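Local coordinates for protein putative glucose-6-phosphate 1-epimerase (Salmonella typhimurium, PDB 2HTA) that probably interconverts the alpha and beta anomers of glucose 6-phosphate and related hexose 6-phosphates, as a monomeric mutarotase of the aldose 1-epimerase family, at residues 52-64 with 110-122. Numbering follows the deposited sequence.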
ATOM      1  N   LYS A  52     -13.946   9.492   0.781  1.00 19.72           N
ATOM      2  CA  LYS A  52     -14.400   8.198   0.294  1.00 20.32           C
ATOM      3  C   LYS A  52     -13.190   7.270   0.302  1.00 19.36           C
ATOM      4  O   LYS A  52     -12.126   7.657  -0.148  1.00 20.67           O
ATOM      5  CB  LYS A  52     -14.901   8.334  -1.147  1.00 21.66           C
ATOM      6  CG  LYS A  52     -16.271   9.018  -1.203  1.00 25.23           C
ATOM      7  CD  LYS A  52     -16.736   9.093  -2.655  1.00 31.99           C
ATOM      8  CE  LYS A  52     -18.143   9.748  -2.717  1.00 34.68           C
ATOM      9  NZ  LYS A  52     -18.462  10.305  -4.068  1.00 37.79           N
ATOM     10  N   ALA A  53     -13.360   6.071   0.835  1.00 18.65           N
ATOM     11  CA  ALA A  53     -12.245   5.105   0.879  1.00 17.65           C
ATOM     12  C   ALA A  53     -12.818   3.701   0.911  1.00 18.05           C
ATOM     13  O   ALA A  53     -13.992   3.481   1.266  1.00 18.93           O
ATOM     14  CB  ALA A  53     -11.406   5.362   2.175  1.00 17.08           C
ATOM     15  N   SER A  54     -12.010   2.705   0.566  1.00 17.86           N
ATOM     16  CA  SER A  54     -12.571   1.345   0.623  1.00 17.06           C
ATOM     17  C   SER A  54     -11.425   0.392   0.902  1.00 17.30           C
ATOM     18  O   SER A  54     -10.265   0.703   0.601  1.00 17.40           O
ATOM     19  CB  SER A  54     -13.259   0.969  -0.711  1.00 17.09           C
ATOM     20  OG  SER A  54     -12.387   1.119  -1.840  1.00 17.58           O
ATOM     21  N   PHE A  55     -11.777  -0.770   1.438  1.00 18.29           N
ATOM     22  CA  PHE A  55     -10.807  -1.743   1.873  1.00 17.68           C
ATOM     23  C   PHE A  55     -11.309  -3.117   1.456  1.00 18.75           C
ATOM     24  O   PHE A  55     -12.512  -3.339   1.385  1.00 19.57           O
ATOM     25  CB  PHE A  55     -10.795  -1.780   3.389  1.00 16.69           C
ATOM     26  CG  PHE A  55     -10.292  -0.534   4.051  1.00 19.57           C
ATOM     27  CD1 PHE A  55      -8.965  -0.441   4.499  1.00 18.60           C
ATOM     28  CD2 PHE A  55     -11.169   0.526   4.295  1.00 17.81           C
ATOM     29  CE1 PHE A  55      -8.514   0.756   5.126  1.00 20.12           C
ATOM     30  CE2 PHE A  55     -10.734   1.702   4.928  1.00 24.19           C
ATOM     31  CZ  PHE A  55      -9.419   1.805   5.353  1.00 21.04           C
ATOM     32  N   ALA A  56     -10.400  -4.070   1.250  1.00 19.76           N
ATOM     33  CA  ALA A  56     -10.811  -5.463   1.296  1.00 19.27           C
ATOM     34  C   ALA A  56     -10.443  -5.987   2.686  1.00 19.52           C
ATOM     35  O   ALA A  56      -9.353  -5.667   3.232  1.00 18.47           O
ATOM     36  CB  ALA A  56     -10.068  -6.281   0.210  1.00 18.42           C
ATOM     37  N   LEU A  57     -11.304  -6.862   3.232  1.00 19.64           N
ATOM     38  CA  LEU A  57     -10.953  -7.611   4.438  1.00 19.92           C
ATOM     39  C   LEU A  57      -9.732  -8.456   4.166  1.00 20.73           C
ATOM     40  O   LEU A  57      -8.875  -8.622   5.059  1.00 20.04           O
ATOM     41  CB  LEU A  57     -12.087  -8.512   4.944  1.00 19.71           C
ATOM     42  CG  LEU A  57     -13.259  -7.719   5.541  1.00 20.93           C
ATOM     43  CD1 LEU A  57     -14.429  -8.651   5.901  1.00 20.99           C
ATOM     44  CD2 LEU A  57     -12.823  -6.914   6.814  1.00 21.49           C
ATOM     45  N   GLN A  58      -9.671  -9.028   2.964  1.00 19.57           N
ATOM     46  CA  GLN A  58      -8.474  -9.782   2.549  1.00 19.80           C
ATOM     47  C   GLN A  58      -7.257  -8.879   2.454  1.00 20.09           C
ATOM     48  O   GLN A  58      -7.228  -7.937   1.653  1.00 20.03           O
ATOM     49  CB  GLN A  58      -8.724 -10.505   1.222  1.00 19.44           C
ATOM     50  CG  GLN A  58      -7.539 -11.326   0.769  1.00 22.73           C
ATOM     51  CD  GLN A  58      -7.954 -12.196  -0.376  1.00 22.66           C
ATOM     52  OE1 GLN A  58      -8.635 -13.183  -0.179  1.00 25.39           O
ATOM     53  NE2 GLN A  58      -7.569 -11.822  -1.564  1.00 21.51           N
ATOM     54  N   GLY A  59      -6.241  -9.133   3.278  1.00 19.46           N
ATOM     55  CA  GLY A  59      -5.094  -8.251   3.312  1.00 18.59           C
ATOM     56  C   GLY A  59      -5.260  -6.918   4.038  1.00 19.25           C
ATOM     57  O   GLY A  59      -4.357  -6.063   3.939  1.00 19.81           O
ATOM     58  N   ALA A  60      -6.370  -6.720   4.761  1.00 17.50           N
ATOM     59  CA  ALA A  60      -6.735  -5.376   5.283  1.00 17.76           C
ATOM     60  C   ALA A  60      -6.259  -4.339   4.281  1.00 17.89           C
ATOM     61  O   ALA A  60      -5.467  -3.435   4.619  1.00 17.66           O
ATOM     62  CB  ALA A  60      -6.074  -5.119   6.641  1.00 18.51           C
ATOM     63  N   HIS A  61      -6.683  -4.513   3.036  1.00 16.57           N
ATOM     64  CA  HIS A  61      -6.053  -3.864   1.897  1.00 17.25           C
ATOM     65  C   HIS A  61      -6.803  -2.590   1.561  1.00 18.67           C
ATOM     66  O   HIS A  61      -7.940  -2.616   1.077  1.00 17.70           O
ATOM     67  CB  HIS A  61      -6.105  -4.814   0.687  1.00 16.88           C
ATOM     68  CG  HIS A  61      -5.147  -4.461  -0.419  1.00 18.68           C
ATOM     69  ND1 HIS A  61      -4.195  -5.353  -0.896  1.00 22.07           N
ATOM     70  CD2 HIS A  61      -5.051  -3.355  -1.206  1.00 19.01           C
ATOM     71  CE1 HIS A  61      -3.522  -4.779  -1.884  1.00 18.87           C
ATOM     72  NE2 HIS A  61      -4.022  -3.563  -2.085  1.00 17.51           N
ATOM     73  N   LEU A  62      -6.162  -1.461   1.832  1.00 18.03           N
ATOM     74  CA  LEU A  62      -6.733  -0.186   1.439  1.00 18.03           C
ATOM     75  C   LEU A  62      -6.703  -0.104  -0.091  1.00 18.19           C
ATOM     76  O   LEU A  62      -5.670  -0.082  -0.688  1.00 19.48           O
ATOM     77  CB  LEU A  62      -5.918   0.949   2.095  1.00 18.29           C
ATOM     78  CG  LEU A  62      -6.354   2.392   1.758  1.00 19.85           C
ATOM     79  CD1 LEU A  62      -7.798   2.745   2.167  1.00 16.21           C
ATOM     80  CD2 LEU A  62      -5.326   3.362   2.437  1.00 18.98           C
ATOM     81  N   LEU A  63      -7.869  -0.041  -0.704  1.00 17.64           N
ATOM     82  CA  LEU A  63      -8.023  -0.043  -2.165  1.00 18.51           C
ATOM     83  C   LEU A  63      -8.052   1.363  -2.749  1.00 17.41           C
ATOM     84  O   LEU A  63      -7.562   1.584  -3.868  1.00 18.55           O
ATOM     85  CB  LEU A  63      -9.388  -0.665  -2.503  1.00 17.32           C
ATOM     86  CG  LEU A  63      -9.635  -2.069  -1.940  1.00 22.03           C
ATOM     87  CD1 LEU A  63     -11.020  -2.607  -2.199  1.00 17.84           C
ATOM     88  CD2 LEU A  63      -8.564  -3.007  -2.557  1.00 21.80           C
ATOM     89  N   SER A  64      -8.603   2.314  -2.000  1.00 17.32           N
ATOM     90  CA  SER A  64      -8.807   3.673  -2.587  1.00 17.55           C
ATOM     91  C   SER A  64      -8.957   4.676  -1.444  1.00 17.84           C
ATOM     92  O   SER A  64      -9.383   4.300  -0.360  1.00 18.66           O
ATOM     93  CB  SER A  64     -10.060   3.726  -3.510  1.00 17.32           C
ATOM     94  OG  SER A  64     -11.268   3.614  -2.782  1.00 19.70           O
ATOM     95  N   HIS A 110       6.476 -10.640  -1.087  1.00 21.56           N
ATOM     96  CA  HIS A 110       5.736  -9.739  -0.158  1.00 20.60           C
ATOM     97  C   HIS A 110       4.910 -10.467   0.893  1.00 21.43           C
ATOM     98  O   HIS A 110       3.857  -9.954   1.355  1.00 21.47           O
ATOM     99  CB  HIS A 110       4.876  -8.724  -0.938  1.00 19.70           C
ATOM    100  CG  HIS A 110       5.656  -7.911  -1.919  1.00 20.78           C
ATOM    101  ND1 HIS A 110       6.879  -7.339  -1.615  1.00 20.80           N
ATOM    102  CD2 HIS A 110       5.406  -7.591  -3.209  1.00 23.89           C
ATOM    103  CE1 HIS A 110       7.341  -6.693  -2.671  1.00 23.20           C
ATOM    104  NE2 HIS A 110       6.469  -6.837  -3.655  1.00 22.66           N
ATOM    105  N   GLY A 111       5.386 -11.653   1.316  1.00 19.80           N
ATOM    106  CA  GLY A 111       4.777 -12.326   2.462  1.00 20.12           C
ATOM    107  C   GLY A 111       3.495 -13.068   2.194  1.00 20.95           C
ATOM    108  O   GLY A 111       3.239 -13.507   1.056  1.00 20.51           O
ATOM    109  N   PHE A 112       2.657 -13.184   3.223  1.00 20.66           N
ATOM    110  CA  PHE A 112       1.351 -13.857   3.069  1.00 19.47           C
ATOM    111  C   PHE A 112       0.171 -13.081   3.708  1.00 19.39           C
ATOM    112  O   PHE A 112      -0.988 -13.442   3.526  1.00 19.00           O
ATOM    113  CB  PHE A 112       1.429 -15.296   3.593  1.00 19.42           C
ATOM    114  CG  PHE A 112       1.856 -15.389   5.017  1.00 21.28           C
ATOM    115  CD1 PHE A 112       3.152 -15.790   5.322  1.00 19.37           C
ATOM    116  CD2 PHE A 112       0.991 -15.051   6.061  1.00 20.24           C
ATOM    117  CE1 PHE A 112       3.558 -15.905   6.638  1.00 21.49           C
ATOM    118  CE2 PHE A 112       1.398 -15.168   7.401  1.00 24.45           C
ATOM    119  CZ  PHE A 112       2.718 -15.572   7.682  1.00 23.54           C
ATOM    120  N   ALA A 113       0.472 -12.021   4.457  1.00 17.65           N
ATOM    121  CA  ALA A 113      -0.634 -11.258   5.111  1.00 18.57           C
ATOM    122  C   ALA A 113      -1.628 -10.638   4.123  1.00 18.26           C
ATOM    123  O   ALA A 113      -2.815 -10.532   4.421  1.00 19.79           O
ATOM    124  CB  ALA A 113      -0.027 -10.203   6.015  1.00 17.97           C
ATOM    125  N   ARG A 114      -1.164 -10.303   2.917  1.00 17.87           N
ATOM    126  CA  ARG A 114      -2.021  -9.642   1.898  1.00 17.59           C
ATOM    127  C   ARG A 114      -2.989 -10.623   1.266  1.00 19.60           C
ATOM    128  O   ARG A 114      -3.887 -10.247   0.479  1.00 18.85           O
ATOM    129  CB  ARG A 114      -1.154  -8.943   0.858  1.00 18.75           C
ATOM    130  CG  ARG A 114      -0.224  -9.895   0.037  1.00 19.98           C
ATOM    131  CD  ARG A 114       0.600  -9.036  -0.863  1.00 23.89           C
ATOM    132  NE  ARG A 114       1.462  -9.805  -1.747  1.00 19.38           N
ATOM    133  CZ  ARG A 114       1.795  -9.441  -2.968  1.00 23.45           C
ATOM    134  NH1 ARG A 114       1.305  -8.320  -3.503  1.00 21.50           N
ATOM    135  NH2 ARG A 114       2.615 -10.232  -3.695  1.00 18.46           N
ATOM    136  N   ASN A 115      -2.768 -11.916   1.547  1.00 19.29           N
ATOM    137  CA  ASN A 115      -3.587 -12.988   0.947  1.00 19.30           C
ATOM    138  C   ASN A 115      -4.669 -13.535   1.868  1.00 19.65           C
ATOM    139  O   ASN A 115      -5.581 -14.267   1.403  1.00 21.66           O
ATOM    140  CB  ASN A 115      -2.691 -14.182   0.532  1.00 18.69           C
ATOM    141  CG  ASN A 115      -1.549 -13.783  -0.390  1.00 20.53           C
ATOM    142  OD1 ASN A 115      -0.435 -13.446   0.064  1.00 20.57           O
ATOM    143  ND2 ASN A 115      -1.821 -13.761  -1.683  1.00 20.04           N
ATOM    144  N   LEU A 116      -4.651 -13.160   3.130  1.00 18.83           N
ATOM    145  CA  LEU A 116      -5.550 -13.760   4.136  1.00 19.39           C
ATOM    146  C   LEU A 116      -6.613 -12.770   4.620  1.00 20.20           C
ATOM    147  O   LEU A 116      -6.372 -11.563   4.590  1.00 18.95           O
ATOM    148  CB  LEU A 116      -4.720 -14.225   5.343  1.00 18.49           C
ATOM    149  CG  LEU A 116      -3.648 -15.270   5.032  1.00 20.59           C
ATOM    150  CD1 LEU A 116      -2.793 -15.444   6.313  1.00 17.91           C
ATOM    151  CD2 LEU A 116      -4.350 -16.601   4.632  1.00 23.80           C
ATOM    152  N   PRO A 117      -7.783 -13.288   5.073  1.00 21.35           N
ATOM    153  CA  PRO A 117      -8.820 -12.430   5.575  1.00 21.11           C
ATOM    154  C   PRO A 117      -8.472 -11.906   6.945  1.00 21.69           C
ATOM    155  O   PRO A 117      -8.145 -12.695   7.847  1.00 22.11           O
ATOM    156  CB  PRO A 117     -10.048 -13.359   5.634  1.00 21.89           C
ATOM    157  CG  PRO A 117      -9.462 -14.807   5.723  1.00 21.79           C
ATOM    158  CD  PRO A 117      -8.173 -14.721   5.047  1.00 21.54           C
ATOM    159  N   TRP A 118      -8.536 -10.582   7.089  1.00 20.89           N
ATOM    160  CA  TRP A 118      -8.410  -9.904   8.406  1.00 19.95           C
ATOM    161  C   TRP A 118      -9.787  -9.526   8.970  1.00 19.42           C
ATOM    162  O   TRP A 118     -10.733  -9.264   8.229  1.00 20.31           O
ATOM    163  CB  TRP A 118      -7.633  -8.588   8.311  1.00 17.60           C
ATOM    164  CG  TRP A 118      -6.208  -8.667   7.801  1.00 18.77           C
ATOM    165  CD1 TRP A 118      -5.759  -9.380   6.708  1.00 16.18           C
ATOM    166  CD2 TRP A 118      -5.076  -7.944   8.307  1.00 18.83           C
ATOM    167  NE1 TRP A 118      -4.408  -9.155   6.520  1.00 19.01           N
ATOM    168  CE2 TRP A 118      -3.954  -8.279   7.479  1.00 17.21           C
ATOM    169  CE3 TRP A 118      -4.886  -7.086   9.387  1.00 17.02           C
ATOM    170  CZ2 TRP A 118      -2.658  -7.722   7.673  1.00 17.95           C
ATOM    171  CZ3 TRP A 118      -3.586  -6.520   9.590  1.00 19.81           C
ATOM    172  CH2 TRP A 118      -2.491  -6.854   8.750  1.00 19.31           C
ATOM    173  N   ALA A 119      -9.861  -9.421  10.286  1.00 18.07           N
ATOM    174  CA  ALA A 119     -11.130  -9.066  10.937  1.00 18.34           C
ATOM    175  C   ALA A 119     -11.121  -7.546  11.070  1.00 18.74           C
ATOM    176  O   ALA A 119     -10.083  -6.963  11.293  1.00 17.64           O
ATOM    177  CB  ALA A 119     -11.192  -9.746  12.342  1.00 17.29           C
ATOM    178  N   LEU A 120     -12.257  -6.920  10.915  1.00 18.15           N
ATOM    179  CA  LEU A 120     -12.376  -5.537  11.323  1.00 17.46           C
ATOM    180  C   LEU A 120     -12.716  -5.520  12.790  1.00 18.00           C
ATOM    181  O   LEU A 120     -13.862  -5.817  13.212  1.00 18.98           O
ATOM    182  CB  LEU A 120     -13.437  -4.853  10.471  1.00 18.22           C
ATOM    183  CG  LEU A 120     -13.897  -3.451  10.919  1.00 16.05           C
ATOM    184  CD1 LEU A 120     -12.666  -2.525  10.782  1.00 19.25           C
ATOM    185  CD2 LEU A 120     -15.033  -2.875  10.065  1.00 19.23           C
ATOM    186  N   LYS A 121     -11.715  -5.177  13.616  1.00 18.05           N
ATOM    187  CA  LYS A 121     -11.803  -5.306  15.052  1.00 18.29           C
ATOM    188  C   LYS A 121     -12.453  -4.075  15.669  1.00 19.03           C
ATOM    189  O   LYS A 121     -13.193  -4.212  16.668  1.00 20.19           O
ATOM    190  CB  LYS A 121     -10.383  -5.459  15.628  1.00 18.78           C
ATOM    191  CG  LYS A 121     -10.301  -5.771  17.070  1.00 22.15           C
ATOM    192  CD  LYS A 121      -8.816  -5.765  17.545  1.00 28.02           C
ATOM    193  CE  LYS A 121      -8.714  -6.341  18.971  1.00 33.59           C
ATOM    194  NZ  LYS A 121      -9.398  -7.699  19.099  1.00 36.77           N
ATOM    195  N   ALA A 122     -12.175  -2.896  15.137  1.00 18.18           N
ATOM    196  CA  ALA A 122     -12.682  -1.648  15.769  1.00 20.31           C
ATOM    197  C   ALA A 122     -12.774  -0.550  14.762  1.00 19.78           C
ATOM    198  O   ALA A 122     -12.119  -0.605  13.733  1.00 20.11           O
ATOM    199  CB  ALA A 122     -11.789  -1.215  16.937  1.00 20.70           C
TER
HETATM  200  O   HOH W   1      -3.901  -8.209  -1.307  1.00 23.92           O
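The hairpin turn L57-A60 meets the loop L116-W118 through a single beta bridge, with the CA atoms of Q58 and P117 4.0 Å apart. Two nearly straight hydrogen bonds flank this pair: W118 N gives to L57 O at 2.8 Å, and G59 N gives to L116 O. The type II turn directs its own A60 N to L57 O as well, and the two donors grip that oxygen from opposite faces of its carbonyl plane. G59, at positive phi in the turn, lets the chains close in: its CA lies 3.4 Å from A113 O, a CA-H...O contact.

W118 is the main side chain of the contact. With CG anti to the carbonyl carbon (chi1 -60°), its indole is laid against the turn, one face taking G59 C and A60 CB; the methyl stands 3.8 Å from the six-membered ring centroid, a CH-pi contact. The ring's rotation is fixed by NE1, which donates to A113 O at 3.0 Å, the acceptor lying in the ring plane. L57 CD2 packs alongside L120 CB, while the extended Q58 chain runs past N115 O, and its amide is held by G85 and K83. One water bridges R114 O and H61 ND1, tying the start of strand 61-67 to the backbone of R114, whose side chain, a probable substrate ligand, lies near those of R89 and the presumed catalytic H179.

The contact thus illustrates how a hairpin end can link two sheets of a galactose-mutarotase-like beta-sandwich: strands 51-56 and 61-67 belong to one, 119-125 to the other, where F134 of strand 130-137 touches L57, A60 and W118, and L152 and A154 of strand 151-158 also touch the side chain of W118.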